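Local coordinates for protein phosphoribosyl-aminoimidazole carboxylase (Aspergillus clavatus, PDB 3K5I) that probably carboxylates 5-aminoimidazole ribonucleotide to its N5-carboxyamino form at the expense of ATP in purine biosynthesis, as an ATP-grasp enzyme, at residues Y161-L165 with N177-Q183. Sequence-based numbering, arbitrary orientation.
Sequences YPLML and NFRVNSQ. With ADP (adenosine-5'-diphosphate), chain G.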
loop_
_atom_site.group_PDB
_atom_site.type_symbol
_atom_site.label_atom_id
_atom_site.label_comp_id
_atom_site.label_asym_id
_atom_site.label_seq_id
_atom_site.Cartn_x
_atom_site.Cartn_y
_atom_site.Cartn_z
ATOM N N TYR A 161 -17.520 -40.647 -10.918
ATOM C CA TYR A 161 -17.191 -40.102 -9.608
ATOM C C TYR A 161 -15.705 -40.114 -9.380
ATOM O O TYR A 161 -15.015 -40.931 -9.981
ATOM C CB TYR A 161 -17.779 -40.990 -8.529
ATOM C CG TYR A 161 -19.291 -40.964 -8.557
ATOM C CD1 TYR A 161 -19.985 -39.973 -7.868
ATOM C CD2 TYR A 161 -20.034 -41.890 -9.290
ATOM C CE1 TYR A 161 -21.381 -39.912 -7.922
ATOM C CE2 TYR A 161 -21.434 -41.849 -9.325
ATOM C CZ TYR A 161 -22.114 -40.857 -8.636
ATOM O OH TYR A 161 -23.500 -40.811 -8.663
ATOM N N PRO A 162 -15.235 -39.195 -8.547
ATOM C CA PRO A 162 -16.147 -38.252 -7.939
ATOM C C PRO A 162 -16.489 -37.250 -9.027
ATOM O O PRO A 162 -16.052 -37.311 -10.172
ATOM C CB PRO A 162 -15.230 -37.511 -6.964
ATOM C CG PRO A 162 -13.916 -37.401 -7.775
ATOM C CD PRO A 162 -13.863 -38.641 -8.634
ATOM N N LEU A 163 -17.250 -36.250 -8.624
ATOM C CA LEU A 163 -17.608 -35.189 -9.544
ATOM C C LEU A 163 -17.760 -33.926 -8.693
ATOM O O LEU A 163 -17.908 -33.966 -7.468
ATOM C CB LEU A 163 -18.902 -35.541 -10.265
ATOM C CG LEU A 163 -20.116 -36.103 -9.524
ATOM C CD1 LEU A 163 -20.606 -34.813 -8.809
ATOM C CD2 LEU A 163 -21.217 -36.734 -10.466
ATOM N N MET A 164 -17.725 -32.768 -9.336
ATOM C CA MET A 164 -17.850 -31.550 -8.531
ATOM C C MET A 164 -19.275 -31.062 -8.586
ATOM O O MET A 164 -19.742 -30.743 -9.669
ATOM C CB MET A 164 -16.888 -30.459 -9.029
ATOM C CG MET A 164 -16.808 -29.225 -8.116
ATOM S SD MET A 164 -16.504 -29.797 -6.455
ATOM C CE MET A 164 -14.874 -29.926 -6.534
ATOM N N LEU A 165 -19.992 -31.049 -7.470
ATOM C CA LEU A 165 -21.352 -30.556 -7.598
ATOM C C LEU A 165 -21.273 -29.055 -7.475
ATOM O O LEU A 165 -20.629 -28.577 -6.552
ATOM C CB LEU A 165 -22.315 -31.066 -6.521
ATOM C CG LEU A 165 -23.817 -30.790 -6.733
ATOM C CD1 LEU A 165 -24.400 -31.149 -8.143
ATOM C CD2 LEU A 165 -24.720 -31.370 -5.574
ATOM N N ASN A 177 -19.752 -25.212 -4.161
ATOM C CA ASN A 177 -19.120 -26.415 -4.714
ATOM C C ASN A 177 -19.308 -27.566 -3.719
ATOM O O ASN A 177 -19.350 -27.362 -2.512
ATOM C CB ASN A 177 -17.595 -26.132 -4.824
ATOM C CG ASN A 177 -17.167 -25.544 -6.191
ATOM O OD1 ASN A 177 -17.876 -24.755 -6.827
ATOM N ND2 ASN A 177 -15.994 -25.941 -6.660
ATOM N N PHE A 178 -19.414 -28.783 -4.230
ATOM C CA PHE A 178 -19.544 -29.921 -3.356
ATOM C C PHE A 178 -19.100 -31.143 -4.108
ATOM O O PHE A 178 -19.748 -31.588 -5.053
ATOM C CB PHE A 178 -20.930 -30.147 -2.822
ATOM C CG PHE A 178 -20.987 -31.107 -1.666
ATOM C CD1 PHE A 178 -21.084 -30.633 -0.358
ATOM C CD2 PHE A 178 -20.972 -32.473 -1.876
ATOM C CE1 PHE A 178 -21.164 -31.482 0.740
ATOM C CE2 PHE A 178 -21.066 -33.363 -0.796
ATOM C CZ PHE A 178 -21.134 -32.859 0.541
ATOM N N ARG A 179 -17.967 -31.647 -3.638
ATOM C CA ARG A 179 -17.364 -32.855 -4.169
ATOM C C ARG A 179 -18.249 -34.056 -3.896
ATOM O O ARG A 179 -18.616 -34.332 -2.748
ATOM C CB ARG A 179 -16.082 -33.193 -3.419
ATOM C CG ARG A 179 -15.370 -34.279 -4.272
ATOM C CD ARG A 179 -13.839 -34.356 -4.061
ATOM N NE ARG A 179 -13.408 -35.753 -4.098
ATOM C CZ ARG A 179 -12.181 -36.201 -4.346
ATOM N NH1 ARG A 179 -11.974 -37.517 -4.378
ATOM N NH2 ARG A 179 -11.182 -35.353 -4.554
ATOM N N VAL A 180 -18.592 -34.779 -4.953
ATOM C CA VAL A 180 -19.427 -35.955 -4.793
ATOM C C VAL A 180 -18.490 -37.131 -5.124
ATOM O O VAL A 180 -18.023 -37.191 -6.240
ATOM C CB VAL A 180 -20.598 -35.859 -5.765
ATOM C CG1 VAL A 180 -21.533 -36.999 -5.456
ATOM C CG2 VAL A 180 -21.304 -34.484 -5.669
ATOM N N ASN A 181 -18.160 -38.020 -4.185
ATOM C CA ASN A 181 -17.220 -39.128 -4.444
ATOM C C ASN A 181 -17.881 -40.443 -4.823
ATOM O O ASN A 181 -17.311 -41.270 -5.534
ATOM C CB ASN A 181 -16.337 -39.417 -3.224
ATOM C CG ASN A 181 -15.364 -38.302 -2.937
ATOM O OD1 ASN A 181 -14.465 -38.092 -3.742
ATOM N ND2 ASN A 181 -15.521 -37.600 -1.801
ATOM N N SER A 182 -19.098 -40.598 -4.325
ATOM C CA SER A 182 -19.871 -41.798 -4.572
ATOM C C SER A 182 -21.317 -41.418 -4.624
ATOM O O SER A 182 -21.702 -40.311 -4.266
ATOM C CB SER A 182 -19.792 -42.712 -3.330
ATOM O OG SER A 182 -20.870 -42.522 -2.405
ATOM N N GLN A 183 -22.103 -42.393 -5.047
ATOM C CA GLN A 183 -23.537 -42.199 -5.161
ATOM C C GLN A 183 -24.130 -42.146 -3.775
ATOM O O GLN A 183 -25.301 -41.835 -3.590
ATOM C CB GLN A 183 -24.053 -43.399 -5.948
ATOM C CG GLN A 183 -25.523 -43.716 -5.884
ATOM C CD GLN A 183 -25.796 -44.851 -6.857
ATOM O OE1 GLN A 183 -24.860 -45.423 -7.430
ATOM N NE2 GLN A 183 -27.069 -45.175 -7.059
HETATM P PB ADP G . -15.496 -20.800 -6.972
HETATM O O1B ADP G . -16.228 -20.811 -5.686
HETATM O O2B ADP G . -16.354 -19.761 -7.661
HETATM O O3B ADP G . -14.076 -20.314 -7.409
HETATM P PA ADP G . -14.532 -23.004 -8.759
HETATM O O1A ADP G . -13.421 -22.192 -9.262
HETATM O O2A ADP G . -15.217 -23.677 -9.922
HETATM O O3A ADP G . -15.518 -22.179 -7.795
HETATM O "O5'" ADP G . -13.756 -24.136 -7.921
HETATM C "C5'" ADP G . -12.726 -23.814 -6.980
HETATM C "C4'" ADP G . -11.641 -24.859 -7.045
HETATM O "O4'" ADP G . -12.213 -26.169 -6.795
HETATM C "C3'" ADP G . -10.937 -25.106 -8.368
HETATM O "O3'" ADP G . -9.761 -24.282 -8.313
HETATM C "C2'" ADP G . -10.428 -26.551 -8.303
HETATM O "O2'" ADP G . -9.496 -26.744 -7.197
HETATM C "C1'" ADP G . -11.681 -27.113 -7.667
HETATM N N9 ADP G . -12.516 -27.591 -8.758
HETATM C C8 ADP G . -13.472 -26.843 -9.389
HETATM N N7 ADP G . -13.969 -27.498 -10.463
HETATM C C5 ADP G . -13.321 -28.715 -10.405
HETATM C C6 ADP G . -13.520 -29.892 -11.204
HETATM N N6 ADP G . -14.179 -30.179 -12.176
HETATM N N1 ADP G . -12.712 -30.948 -10.896
HETATM C C2 ADP G . -11.826 -30.966 -9.831
HETATM N N3 ADP G . -11.732 -29.930 -9.041
HETATM C C4 ADP G . -12.446 -28.832 -9.345
#
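Met164 and Asn177 meet beside the bound ADP, at the nucleotide end of the antiparallel beta hairpin formed by strands 163-167 and 177-180. Leu163 and Val180 form one hydrogen-bonded pair, in which Val180 N reaches Leu163 O at 2.7 Å with an N-H...O angle of 173°; Leu165 and Phe178 form the next. Between them Met164 faces Arg179 as a non-hydrogen-bonded pair. The Met164 chain leaves with CG anti to the backbone N (chi1 -172°), then bends twice, which lays CE 3.9 Å from ADP C4, against the adenine, while SD sits 3.7 Å from Arg179 N. Asn177 crosses the Met164 side chain at about a right angle: its ND2 lies 3.7 Å from Met164 CG, hydrogen-bonds to Ser234 OG and gives a weak hydrogen bond to ADP O5' (3.1 Å). Leu163, Leu165, Phe178 and Val180 share the sheet face opposite Met164 and Arg179, where Val180 CG2 touches Leu165 CB at 3.7 Å and helix 186-192 covers Leu165 and Phe178. Just before strand 163-167, Pro162, after a cis peptide bond, puts CG over one face of the Arg179 guanidinium, offset toward the rim; NE and NH1 both donate to Asn181 OD1, which lies in the guanidinium plane, a side-on grip that should restrain the guanidinium's rotation. The Tyr161 ring carries Gln183 N over one face, offset toward the rim. One sheet face toward adenine and the other under a helix is consistent with the small nucleotide-covering subdomain of the ATP-grasp fold.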